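Local structure of toll-like receptor 13 (Mus musculus, 4Z0C) at residues K640-N643 with Q644-K648; L670-K673 with N674-M677; V564-D567 with H568-D572; V541-S544 with N545-Q548; Y1-K5 with C6-E10. The protein recognises bacterial 23S ribosomal RNA in innate immunity and signals through MYD88 and TRAF6 to NF-kappa-B, the present chain being its leucine-rich repeat ectodomain. One frame throughout, in Å; residues are numbered along the deposited sequence.

In the fold
From the N terminus the contacts come in the order 5, 4, 3, 1, 2, all in series: each joins adjoining residues round a turn or along a helix, so none nests in or crosses another. Contact 5 comprises the N-terminal loop and strand 7-9. Contacts 4 and 3 are turns in successive repeats, LRR 21 and LRR 22, tied together by probable hydrogen bonds from Gln-570 NE2 to Val-542 O and from Val-542 N to Phe-565 O. Contact 1 is the corresponding turn in LRR 25, and the tryptophans of contact 2, on helix 670-678, pack against it. Backbone bonding between Ser-676 and Tyr-1 joins contact 2 to contact 5, so the C-terminal region meets the chain's start.

Contact 1 of 5, residues K640-N643 with Q644-K648; sequences KVIN and QSHLK
The imidazole of His-646 has the side-chain amide of Asn-643 stacked over one face, the two planes 12° apart, with Asn-643 OD1 displaced toward the ring's rim. At the ring edge, in plane, lies CA of Ile-642, 3.3 Å from His-646 ND1. That same nitrogen accepts a bond from the backbone N of Asn-643 at 3.1 Å. The donor is tilted 34° out of the imidazole plane, and since it is a backbone N-H, ND1 is probably the unprotonated nitrogen. Asn-643 holds its CG between its own N and carbonyl carbon (chi1 59°), which turns OD1 forward over the following backbone, where it receives a weak bond of 2.9 Å from Ser-645 N in an Asx turn. A further weak bond, 3.0 Å long, runs from His-646 N to Asn-643 O. On the apolar side Ile-642 CD1 meets Leu-647 CD1 at 3.7 Å, the side chains crossing at about a right angle, and both residues also touch Phe-656. Ile-642 and Leu-647, five residues apart, fill two hydrophobic positions of a leucine-rich repeat on the side away from its main strand, here LRR 25, with a type I turn from Ser-645 to Lys-648.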
# COMPACT_ATOMS: atom_id res chain seq x y z
N LYS A 640 25.05 2.33 21.54
CA LYS A 640 26.50 2.53 21.69
C LYS A 640 27.07 1.80 22.90
O LYS A 640 28.26 1.44 22.94
CB LYS A 640 26.83 4.03 21.81
CG LYS A 640 26.68 4.83 20.52
CD LYS A 640 25.58 5.89 20.66
CE LYS A 640 25.94 6.90 21.76
NZ LYS A 640 24.86 7.89 22.09
N VAL A 641 26.23 1.60 23.91
CA VAL A 641 26.66 1.04 25.17
C VAL A 641 25.62 0.08 25.70
O VAL A 641 24.43 0.40 25.70
CB VAL A 641 26.88 2.18 26.23
CG1 VAL A 641 27.02 1.60 27.65
CG2 VAL A 641 28.10 3.03 25.87
N ILE A 642 26.06 -1.09 26.15
CA ILE A 642 25.19 -1.94 26.94
C ILE A 642 25.92 -2.45 28.21
O ILE A 642 27.13 -2.68 28.19
CB ILE A 642 24.59 -3.05 26.06
CG1 ILE A 642 23.51 -3.85 26.79
CG2 ILE A 642 25.67 -3.91 25.46
CD1 ILE A 642 23.96 -5.13 27.32
N ASN A 643 25.18 -2.60 29.31
CA ASN A 643 25.75 -2.96 30.60
C ASN A 643 24.72 -3.65 31.48
O ASN A 643 23.58 -3.84 31.06
CB ASN A 643 26.32 -1.72 31.33
CG ASN A 643 25.27 -0.62 31.58
OD1 ASN A 643 24.19 -0.87 32.11
ND2 ASN A 643 25.59 0.61 31.18
N GLN A 644 25.14 -3.97 32.71
CA GLN A 644 24.37 -4.73 33.68
C GLN A 644 23.00 -4.14 33.97
O GLN A 644 22.06 -4.87 34.26
CB GLN A 644 25.11 -4.80 35.03
CG GLN A 644 26.59 -5.04 34.94
CD GLN A 644 27.43 -3.82 35.22
OE1 GLN A 644 27.62 -2.96 34.37
NE2 GLN A 644 27.96 -3.74 36.44
N SER A 645 22.92 -2.81 33.93
CA SER A 645 21.65 -2.11 34.13
C SER A 645 20.58 -2.54 33.13
O SER A 645 19.43 -2.79 33.51
CB SER A 645 21.85 -0.61 34.02
OG SER A 645 20.94 0.05 34.87
N HIS A 646 20.95 -2.58 31.86
CA HIS A 646 19.98 -2.88 30.80
C HIS A 646 19.42 -4.26 30.97
O HIS A 646 18.24 -4.51 30.73
CB HIS A 646 20.64 -2.74 29.44
CG HIS A 646 21.22 -1.38 29.20
ND1 HIS A 646 22.46 -1.19 28.64
CD2 HIS A 646 20.72 -0.15 29.45
CE1 HIS A 646 22.70 0.11 28.55
NE2 HIS A 646 21.66 0.76 29.04
N LEU A 647 20.30 -5.15 31.44
CA LEU A 647 20.06 -6.58 31.55
C LEU A 647 19.64 -7.00 32.96
O LEU A 647 19.51 -8.20 33.24
CB LEU A 647 21.34 -7.32 31.16
CG LEU A 647 21.69 -7.26 29.68
CD1 LEU A 647 22.93 -8.08 29.39
CD2 LEU A 647 20.51 -7.71 28.82
N LYS A 648 19.45 -6.02 33.85
CA LYS A 648 19.01 -6.29 35.21
C LYS A 648 17.74 -7.15 35.28
O LYS A 648 16.72 -6.84 34.65
CB LYS A 648 18.81 -4.98 35.99
CG LYS A 648 18.69 -5.20 37.50
CD LYS A 648 18.12 -4.01 38.28
CE LYS A 648 18.21 -2.69 37.52
NZ LYS A 648 17.68 -1.55 38.31

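Contact 2 of 5, residues L670-K673 with N674-M677; sequences LWFK and NWSM
Phe-672 O receives the shortest sound polar bond, from Ser-676 N at 2.7 Å with an N-H...O angle of 157°. Trp-675 N bonds Trp-671 O in the same i to i+4 manner at 3.0 Å, whereas the bonds from Asn-674 N to Leu-670 O and from Met-677 N to Lys-673 O are weak. The two indoles form an offset stack: the six-membered ring of Trp-671 and the five-membered ring of Trp-675 have centroids 4.6 Å apart and planes 15° apart. Their closest atoms are Trp-671 CZ2 and Trp-675 CG at 3.5 Å. Both side chains swing CG away from the backbone N (chi1 175° in Trp-671), which makes them run side by side in one direction. Trp-675 CB adds a CH-pi contact over the Trp-671 six-membered ring, and Ser-676 CB another over Phe-672, 4.1 Å from its centroid. Between sequence neighbours, Lys-673 NZ makes a weak bond of 3.2 Å to Asn-674 OD1, while Asn-674 ND2 donates to Asp-706. The chemistry is thus divided: carbon-rich stacking where the helix meets Leu-647, polar groups toward Asp-706, whose carboxylate makes a long, weak ion pair with Lys-673 and would probably favour its protonated form.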
# COMPACT_ATOMS: atom_id res chain seq x y z
N LEU A 670 32.98 -2.55 28.98
CA LEU A 670 33.88 -3.55 29.54
C LEU A 670 33.12 -4.69 30.21
O LEU A 670 33.41 -5.84 29.96
CB LEU A 670 34.90 -2.94 30.50
CG LEU A 670 35.85 -3.97 31.13
CD1 LEU A 670 36.63 -4.66 30.03
CD2 LEU A 670 36.80 -3.34 32.14
N TRP A 671 32.12 -4.38 31.04
CA TRP A 671 31.34 -5.46 31.63
C TRP A 671 30.67 -6.35 30.56
O TRP A 671 30.72 -7.58 30.65
CB TRP A 671 30.27 -4.95 32.61
CG TRP A 671 29.42 -6.12 33.07
CD1 TRP A 671 29.71 -7.00 34.08
CD2 TRP A 671 28.18 -6.56 32.49
NE1 TRP A 671 28.72 -7.95 34.18
CE2 TRP A 671 27.77 -7.71 33.22
CE3 TRP A 671 27.37 -6.11 31.45
CZ2 TRP A 671 26.58 -8.39 32.93
CZ3 TRP A 671 26.19 -6.79 31.16
CH2 TRP A 671 25.81 -7.92 31.90
N PHE A 672 30.07 -5.71 29.55
CA PHE A 672 29.35 -6.45 28.51
C PHE A 672 30.27 -7.39 27.73
O PHE A 672 29.95 -8.56 27.56
CB PHE A 672 28.61 -5.50 27.55
CG PHE A 672 27.91 -6.21 26.41
CD1 PHE A 672 26.73 -6.92 26.63
CD2 PHE A 672 28.47 -6.22 25.13
CE1 PHE A 672 26.10 -7.58 25.59
CE2 PHE A 672 27.84 -6.88 24.09
CZ PHE A 672 26.66 -7.56 24.32
N LYS A 673 31.41 -6.88 27.29
CA LYS A 673 32.38 -7.65 26.51
C LYS A 673 32.83 -8.93 27.22
O LYS A 673 32.89 -10.00 26.60
CB LYS A 673 33.59 -6.77 26.18
CG LYS A 673 34.85 -7.54 25.81
CD LYS A 673 36.06 -6.62 25.94
CE LYS A 673 37.38 -7.37 25.78
NZ LYS A 673 37.74 -8.16 27.00
N ASN A 674 33.14 -8.83 28.51
CA ASN A 674 33.54 -10.00 29.28
C ASN A 674 32.40 -10.98 29.56
O ASN A 674 32.57 -12.19 29.44
CB ASN A 674 34.21 -9.58 30.59
CG ASN A 674 35.60 -9.02 30.36
OD1 ASN A 674 36.34 -9.51 29.52
ND2 ASN A 674 35.93 -7.94 31.07
N TRP A 675 31.23 -10.43 29.91
CA TRP A 675 30.07 -11.24 30.24
C TRP A 675 29.52 -11.94 28.99
O TRP A 675 29.13 -13.12 29.05
CB TRP A 675 28.97 -10.40 30.90
CG TRP A 675 27.66 -11.13 31.04
CD1 TRP A 675 27.30 -11.96 32.06
CD2 TRP A 675 26.56 -11.13 30.11
NE1 TRP A 675 26.04 -12.47 31.83
CE2 TRP A 675 25.56 -11.97 30.64
CE3 TRP A 675 26.33 -10.49 28.89
CZ2 TRP A 675 24.35 -12.19 30.00
CZ3 TRP A 675 25.11 -10.71 28.24
CH2 TRP A 675 24.14 -11.55 28.80
N SER A 676 29.50 -11.23 27.87
CA SER A 676 28.92 -11.77 26.63
C SER A 676 29.74 -12.94 26.11
O SER A 676 29.18 -13.87 25.54
CB SER A 676 28.81 -10.71 25.55
OG SER A 676 30.10 -10.35 25.09
N MET A 677 31.06 -12.87 26.27
CA MET A 677 31.96 -13.94 25.85
C MET A 677 31.89 -15.12 26.80
O MET A 677 32.05 -16.26 26.38
CB MET A 677 33.41 -13.46 25.74
CG MET A 677 33.62 -12.34 24.71
SD MET A 677 35.32 -11.71 24.61
CE MET A 677 36.14 -13.21 24.04

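Contact 3 of 5, residues V564-D567 with H568-D572; sequences VFLD and HHQFD. With nucleotides of chain D.
Asp-567 CB lies over the centre of the His-568 ring, 3.9 Å from its centroid and only 7° off the normal, a CH-pi contact between neighbours in sequence. From there CG leads to a carboxylate facing cytidine C10 of RNA chain D. OD1 accepts a hydrogen bond of 3.1 Å from N4 of that base, nearly straight at 165°. OD2 stands 2.7 Å from the base's N3, a spacing consistent with a proton between them, although its position is not seen. OD2 also receives a bond of 2.8 Å from a water, which in turn accepts a weak bond from His-568 NE2. Phe-565 supplies the platform: C5 of the same cytosine lies 3.6 Å above its ring plane, over the centre. Beneath this surface Gln-570 is bent at chi2 (94°), bringing OE1 back to accept His-568 N at 3.0 Å, in the carbonyl plane on a lone pair. Gln-570 NE2 donates to Val-542 O of the preceding repeat and weakly to a second water, one that also bridges Phe-565 O and Asp-567 N. Deeper still, Leu-566 CD1 meets ring atom CZ of Phe-571 at 3.7 Å. This buried pair belongs to the core of a leucine-rich repeat, LRR 22, in which Phe-565 of strand 564-566 and Asp-567 just after it contact the base of C10, consistent with recognition of the cytosine.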
# COMPACT_ATOMS: atom_id res chain seq x y z
N VAL A 564 4.88 4.35 16.07
CA VAL A 564 4.08 3.70 17.11
C VAL A 564 4.34 4.45 18.40
O VAL A 564 5.48 4.50 18.86
CB VAL A 564 4.45 2.21 17.33
CG1 VAL A 564 3.48 1.57 18.30
CG2 VAL A 564 4.43 1.43 16.03
N PHE A 565 3.31 5.07 18.95
CA PHE A 565 3.44 5.81 20.20
C PHE A 565 2.59 5.15 21.26
O PHE A 565 1.36 5.22 21.21
CB PHE A 565 3.02 7.28 20.02
CG PHE A 565 3.73 7.98 18.89
CD1 PHE A 565 5.10 7.92 18.75
CD2 PHE A 565 3.00 8.69 17.93
CE1 PHE A 565 5.74 8.56 17.70
CE2 PHE A 565 3.63 9.34 16.88
CZ PHE A 565 5.01 9.27 16.76
N LEU A 566 3.25 4.52 22.22
CA LEU A 566 2.60 3.88 23.36
C LEU A 566 3.01 4.69 24.60
O LEU A 566 3.94 4.34 25.32
CB LEU A 566 3.05 2.41 23.45
CG LEU A 566 2.57 1.52 22.28
CD1 LEU A 566 3.59 0.45 21.86
CD2 LEU A 566 1.25 0.86 22.65
N ASP A 567 2.30 5.80 24.82
CA ASP A 567 2.67 6.80 25.82
C ASP A 567 2.26 6.41 27.23
O ASP A 567 2.84 6.90 28.19
CB ASP A 567 2.02 8.15 25.52
CG ASP A 567 2.37 8.70 24.16
OD1 ASP A 567 3.45 8.37 23.61
OD2 ASP A 567 1.58 9.52 23.65
N HIS A 568 1.24 5.58 27.35
CA HIS A 568 0.63 5.35 28.66
C HIS A 568 0.82 3.92 29.19
O HIS A 568 1.95 3.46 29.35
CB HIS A 568 -0.85 5.75 28.60
CG HIS A 568 -1.06 7.15 28.11
ND1 HIS A 568 -0.61 8.26 28.79
CD2 HIS A 568 -1.64 7.61 26.97
CE1 HIS A 568 -0.93 9.35 28.11
NE2 HIS A 568 -1.55 8.98 27.00
N HIS A 569 -0.27 3.21 29.47
CA HIS A 569 -0.15 1.84 29.97
C HIS A 569 -0.99 0.86 29.15
O HIS A 569 -1.74 0.03 29.69
CB HIS A 569 -0.49 1.78 31.46
CG HIS A 569 0.61 2.31 32.33
ND1 HIS A 569 0.38 3.02 33.48
CD2 HIS A 569 1.96 2.25 32.19
CE1 HIS A 569 1.54 3.36 34.03
NE2 HIS A 569 2.51 2.91 33.26
N GLN A 570 -0.82 0.96 27.84
CA GLN A 570 -1.60 0.21 26.85
C GLN A 570 -1.49 -1.31 26.95
O GLN A 570 -2.43 -2.01 26.59
CB GLN A 570 -1.22 0.67 25.44
CG GLN A 570 -1.91 1.96 25.01
CD GLN A 570 -1.10 3.24 25.27
OE1 GLN A 570 -0.12 3.25 26.02
NE2 GLN A 570 -1.53 4.33 24.63
N PHE A 571 -0.36 -1.82 27.45
CA PHE A 571 -0.16 -3.26 27.53
C PHE A 571 -0.68 -3.89 28.83
O PHE A 571 -0.62 -5.10 28.99
CB PHE A 571 1.31 -3.64 27.31
CG PHE A 571 1.79 -3.38 25.91
CD1 PHE A 571 0.88 -3.22 24.87
CD2 PHE A 571 3.14 -3.27 25.64
CE1 PHE A 571 1.32 -2.95 23.58
CE2 PHE A 571 3.59 -3.01 24.36
CZ PHE A 571 2.68 -2.85 23.33
N ASP A 572 -1.23 -3.08 29.73
CA ASP A 572 -1.71 -3.59 31.01
C ASP A 572 -2.71 -4.74 30.96
O ASP A 572 -2.68 -5.62 31.82
CB ASP A 572 -2.23 -2.47 31.91
CG ASP A 572 -1.12 -1.78 32.69
OD1 ASP A 572 0.07 -1.97 32.36
OD2 ASP A 572 -1.46 -1.01 33.63
P C D 10 3.11 16.64 16.88
OP1 C D 10 2.18 17.70 17.34
OP2 C D 10 4.46 16.54 17.49
O5' C D 10 2.36 15.25 17.07
C5' C D 10 1.09 15.04 16.47
C4' C D 10 0.07 14.61 17.50
O4' C D 10 0.46 13.31 18.03
C3' C D 10 -0.08 15.55 18.70
O3' C D 10 -1.45 15.61 19.09
C2' C D 10 0.73 14.84 19.79
O2' C D 10 0.29 15.10 21.10
C1' C D 10 0.52 13.36 19.43
N1 C D 10 1.61 12.50 19.89
C2 C D 10 1.39 11.68 21.01
O2 C D 10 0.29 11.66 21.57
N3 C D 10 2.40 10.91 21.46
C4 C D 10 3.59 10.94 20.86
N4 C D 10 4.54 10.14 21.36
C5 C D 10 3.84 11.77 19.72
C6 C D 10 2.83 12.52 19.27
O HOH W 1 -0.08 6.56 23.23
O HOH W 2 -1.22 9.57 24.05

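Contact 4 of 5, residues V541-S544 with N545-Q548; sequences VVPS and NFFQ. With nucleotides of chain D.
Phe-546 N bonds Pro-543 O across a type I turn at 3.1 Å and 147°, the donor standing 66° out of the carbonyl plane and therefore off the lone-pair directions, and a second type I turn from Asn-545 to Gln-548 overlaps the first. The side chains of Pro-543 and Phe-546 lie alongside each other, pointing the same way, with proline CG 3.5 Å from ring atom CD1 of Phe-546. A chi1 of -161° swings the Phe-546 ring away from the backbone N and lays it along the proline. Val-542 contributes a methyl, its CG1 3.5 Å from Phe-546 CB. The same methyl reaches Phe-547 CE2 at 4.2 Å. Val-542 and Phe-547 thus occupy paired hydrophobic positions of a leucine-rich repeat, here LRR 21, in which the two type I turns follow strand 540-541. The two phenylalanines also meet, CD2 of Phe-546 sitting 3.6 Å above one face of the Phe-547 ring, offset toward the rim. Phe-546 further makes an edge-to-face pair with Phe-521. The polar groups of the turn look to the preceding loop: Ser-544 OG is hydrogen-bonded to Thr-515 OG1, and Asn-545 ND2 donates to Leu-516 O. At the strand end Val-541 touches the RNA, its CG1 3.4 Å from O2 of cytidine C10 of chain D.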
# COMPACT_ATOMS: atom_id res chain seq x y z
N VAL A 541 -0.66 7.42 17.34
CA VAL A 541 -0.98 7.48 18.77
C VAL A 541 -1.91 6.34 19.12
O VAL A 541 -3.08 6.37 18.75
CB VAL A 541 -1.62 8.83 19.19
CG1 VAL A 541 -1.57 8.98 20.73
CG2 VAL A 541 -0.95 10.01 18.49
N VAL A 542 -1.40 5.32 19.81
CA VAL A 542 -2.27 4.22 20.19
C VAL A 542 -3.23 4.67 21.30
O VAL A 542 -2.78 5.16 22.32
CB VAL A 542 -1.48 2.98 20.64
CG1 VAL A 542 -2.42 1.92 21.13
CG2 VAL A 542 -0.60 2.45 19.49
N PRO A 543 -4.55 4.53 21.10
CA PRO A 543 -5.52 4.90 22.14
C PRO A 543 -5.16 4.25 23.47
O PRO A 543 -4.63 3.15 23.48
CB PRO A 543 -6.84 4.33 21.60
CG PRO A 543 -6.68 4.39 20.13
CD PRO A 543 -5.23 4.05 19.88
N SER A 544 -5.47 4.93 24.57
CA SER A 544 -4.97 4.51 25.88
C SER A 544 -5.61 3.20 26.35
O SER A 544 -5.03 2.50 27.17
CB SER A 544 -5.16 5.62 26.92
OG SER A 544 -6.51 5.72 27.30
N ASN A 545 -6.79 2.89 25.83
CA ASN A 545 -7.46 1.64 26.19
C ASN A 545 -7.59 0.72 24.97
O ASN A 545 -8.51 -0.11 24.87
CB ASN A 545 -8.85 1.93 26.75
CG ASN A 545 -9.72 2.68 25.77
OD1 ASN A 545 -9.21 3.30 24.83
ND2 ASN A 545 -11.04 2.59 25.94
N PHE A 546 -6.66 0.87 24.04
CA PHE A 546 -6.76 0.17 22.77
C PHE A 546 -6.84 -1.35 22.91
O PHE A 546 -7.53 -2.00 22.11
CB PHE A 546 -5.61 0.56 21.86
CG PHE A 546 -5.86 0.26 20.40
CD1 PHE A 546 -6.90 0.87 19.73
CD2 PHE A 546 -5.04 -0.63 19.72
CE1 PHE A 546 -7.13 0.61 18.40
CE2 PHE A 546 -5.25 -0.90 18.38
CZ PHE A 546 -6.30 -0.29 17.72
N PHE A 547 -6.18 -1.91 23.93
CA PHE A 547 -6.07 -3.38 24.07
C PHE A 547 -6.93 -4.03 25.15
O PHE A 547 -6.77 -5.21 25.45
CB PHE A 547 -4.60 -3.79 24.23
CG PHE A 547 -3.76 -3.44 23.05
CD1 PHE A 547 -4.00 -4.05 21.82
CD2 PHE A 547 -2.77 -2.48 23.14
CE1 PHE A 547 -3.24 -3.71 20.71
CE2 PHE A 547 -2.01 -2.14 22.04
CZ PHE A 547 -2.24 -2.77 20.82
N GLN A 548 -7.84 -3.25 25.71
CA GLN A 548 -8.82 -3.69 26.68
C GLN A 548 -9.53 -4.97 26.21
O GLN A 548 -9.97 -5.07 25.06
CB GLN A 548 -9.84 -2.57 26.89
CG GLN A 548 -10.77 -2.68 28.09
CD GLN A 548 -10.12 -2.27 29.39
OE1 GLN A 548 -8.96 -1.86 29.42
NE2 GLN A 548 -10.88 -2.35 30.48
P C D 10 3.11 16.64 16.88
OP1 C D 10 2.18 17.70 17.34
OP2 C D 10 4.46 16.54 17.49
O5' C D 10 2.36 15.25 17.07
C5' C D 10 1.09 15.04 16.47
C4' C D 10 0.07 14.61 17.50
O4' C D 10 0.46 13.31 18.03
C3' C D 10 -0.08 15.55 18.70
O3' C D 10 -1.45 15.61 19.09
C2' C D 10 0.73 14.84 19.79
O2' C D 10 0.29 15.10 21.10
C1' C D 10 0.52 13.36 19.43
N1 C D 10 1.61 12.50 19.89
C2 C D 10 1.39 11.68 21.01
O2 C D 10 0.29 11.66 21.57
N3 C D 10 2.40 10.91 21.46
C4 C D 10 3.59 10.94 20.86
N4 C D 10 4.54 10.14 21.36
C5 C D 10 3.84 11.77 19.72
C6 C D 10 2.83 12.52 19.27

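Contact 5 of 5, residues Y1-K5 with C6-E10; sequences YGFNK and CTQYE. With nucleotides of chain C.
Gln-8 NE2 donates to Tyr-1 OH at 2.6 Å and 160°, a short, fairly straight bond with the hydroxyl close to the amide plane. The tyrosine ring stands 81° to that amide. The glutamine reaches this far because its chain is extended beyond CG (chi2 176°), and its OE1 is hydrogen-bonded to Tyr-36 OH, so both ends of the amide have partners. Among the other polar contacts, Thr-7 OG1 donates to Gln-8 O at 3.0 Å. Phe-3 makes the ring-edge contacts: the carbonyl oxygen Cys-6 O lies 3.4 Å from Phe-3 CD2, and the aliphatic Gln-8 CG 3.7 Å from Phe-3 CE2. The covalent tie is the disulfide from Cys-6 to Cys-18. The aromatic contact with nucleic acid is made by Tyr-9, whose ring has C5 of adenosine A6 of RNA chain C 3.4 Å above one face, offset toward the rim. Next to it Glu-10 CD lies 3.7 Å from the ribose C5', and its carboxylate forms a salt bridge with Arg-609. Both ends of the Gln-8 amide are thus satisfied and Cys-6 is covalently tied, consistent with a firmly held start to the strand that carries Tyr-9.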
# COMPACT_ATOMS: atom_id res chain seq x y z
N TYR A 1 30.17 -16.63 24.55
CA TYR A 1 29.12 -17.43 23.95
C TYR A 1 28.42 -16.61 22.88
O TYR A 1 27.31 -16.07 23.05
CB TYR A 1 28.16 -17.94 25.01
CG TYR A 1 27.10 -18.90 24.55
CD1 TYR A 1 27.16 -19.54 23.30
CD2 TYR A 1 26.00 -19.14 25.35
CE1 TYR A 1 26.15 -20.40 22.90
CE2 TYR A 1 25.00 -19.97 24.97
CZ TYR A 1 25.07 -20.60 23.75
OH TYR A 1 24.03 -21.42 23.44
N GLY A 2 29.12 -16.55 21.76
CA GLY A 2 28.66 -15.91 20.56
C GLY A 2 29.79 -16.27 19.63
O GLY A 2 30.93 -16.38 20.08
N PHE A 3 29.48 -16.47 18.36
CA PHE A 3 30.48 -16.89 17.40
C PHE A 3 30.79 -15.71 16.49
O PHE A 3 30.29 -14.61 16.69
CB PHE A 3 29.98 -18.08 16.60
CG PHE A 3 29.15 -19.06 17.41
CD1 PHE A 3 29.57 -19.49 18.66
CD2 PHE A 3 27.95 -19.54 16.90
CE1 PHE A 3 28.80 -20.38 19.39
CE2 PHE A 3 27.18 -20.44 17.63
CZ PHE A 3 27.60 -20.86 18.87
N ASN A 4 31.61 -15.96 15.47
CA ASN A 4 32.02 -14.89 14.56
C ASN A 4 31.11 -14.79 13.33
O ASN A 4 30.45 -13.77 13.14
CB ASN A 4 33.48 -15.09 14.13
CG ASN A 4 33.92 -14.11 13.05
OD1 ASN A 4 33.33 -13.04 12.87
ND2 ASN A 4 34.97 -14.48 12.33
N LYS A 5 31.11 -15.83 12.50
CA LYS A 5 30.38 -15.82 11.23
C LYS A 5 28.98 -16.44 11.32
O LYS A 5 28.13 -16.16 10.48
CB LYS A 5 31.19 -16.56 10.17
CG LYS A 5 31.60 -15.69 9.00
CD LYS A 5 32.83 -14.88 9.31
CE LYS A 5 33.34 -14.20 8.05
NZ LYS A 5 34.45 -13.26 8.34
N CYS A 6 28.74 -17.24 12.35
CA CYS A 6 27.53 -18.05 12.48
C CYS A 6 26.72 -17.65 13.70
O CYS A 6 27.27 -17.10 14.66
CB CYS A 6 27.92 -19.53 12.66
SG CYS A 6 28.85 -20.30 11.31
N THR A 7 25.45 -18.01 13.72
CA THR A 7 24.66 -17.81 14.94
C THR A 7 23.84 -19.04 15.25
O THR A 7 23.52 -19.83 14.37
CB THR A 7 23.70 -16.57 14.85
OG1 THR A 7 22.94 -16.47 16.06
CG2 THR A 7 22.73 -16.69 13.67
N GLN A 8 23.50 -19.21 16.52
CA GLN A 8 22.52 -20.23 16.88
C GLN A 8 21.11 -19.74 16.57
O GLN A 8 20.84 -18.54 16.52
CB GLN A 8 22.66 -20.65 18.35
CG GLN A 8 23.84 -21.61 18.59
CD GLN A 8 24.05 -21.97 20.06
OE1 GLN A 8 24.84 -22.84 20.38
NE2 GLN A 8 23.33 -21.28 20.96
N TYR A 9 20.23 -20.69 16.32
CA TYR A 9 18.81 -20.44 16.16
C TYR A 9 18.19 -20.17 17.53
O TYR A 9 18.43 -20.88 18.48
CB TYR A 9 18.16 -21.66 15.49
CG TYR A 9 16.65 -21.67 15.44
CD1 TYR A 9 15.92 -20.57 14.95
CD2 TYR A 9 15.94 -22.80 15.84
CE1 TYR A 9 14.53 -20.60 14.91
CE2 TYR A 9 14.56 -22.84 15.78
CZ TYR A 9 13.86 -21.75 15.31
OH TYR A 9 12.48 -21.84 15.27
N GLU A 10 17.36 -19.16 17.60
CA GLU A 10 16.83 -18.66 18.86
C GLU A 10 16.05 -19.72 19.67
O GLU A 10 16.04 -19.67 20.89
CB GLU A 10 15.98 -17.40 18.57
CG GLU A 10 16.09 -16.98 17.08
CD GLU A 10 15.82 -15.50 16.82
OE1 GLU A 10 14.80 -14.96 17.33
OE2 GLU A 10 16.61 -14.87 16.08
P A C 6 11.75 -16.71 13.39
OP1 A C 6 10.75 -17.63 12.77
OP2 A C 6 11.51 -16.33 14.80
O5' A C 6 13.19 -17.35 13.20
C5' A C 6 14.38 -16.67 13.61
C4' A C 6 15.54 -16.98 12.69
O4' A C 6 15.79 -18.42 12.70
C3' A C 6 15.33 -16.61 11.23
O3' A C 6 16.60 -16.33 10.66
C2' A C 6 14.77 -17.90 10.64
O2' A C 6 14.95 -18.03 9.24
C1' A C 6 15.58 -18.96 11.39
N9 A C 6 14.90 -20.24 11.59
C8 A C 6 13.55 -20.48 11.76
N7 A C 6 13.27 -21.75 11.99
C5 A C 6 14.50 -22.39 11.98
C6 A C 6 14.89 -23.73 12.18
N6 A C 6 14.03 -24.72 12.42
N1 A C 6 16.21 -24.03 12.12
C2 A C 6 17.07 -23.03 11.89
N3 A C 6 16.84 -21.74 11.68
C4 A C 6 15.52 -21.47 11.75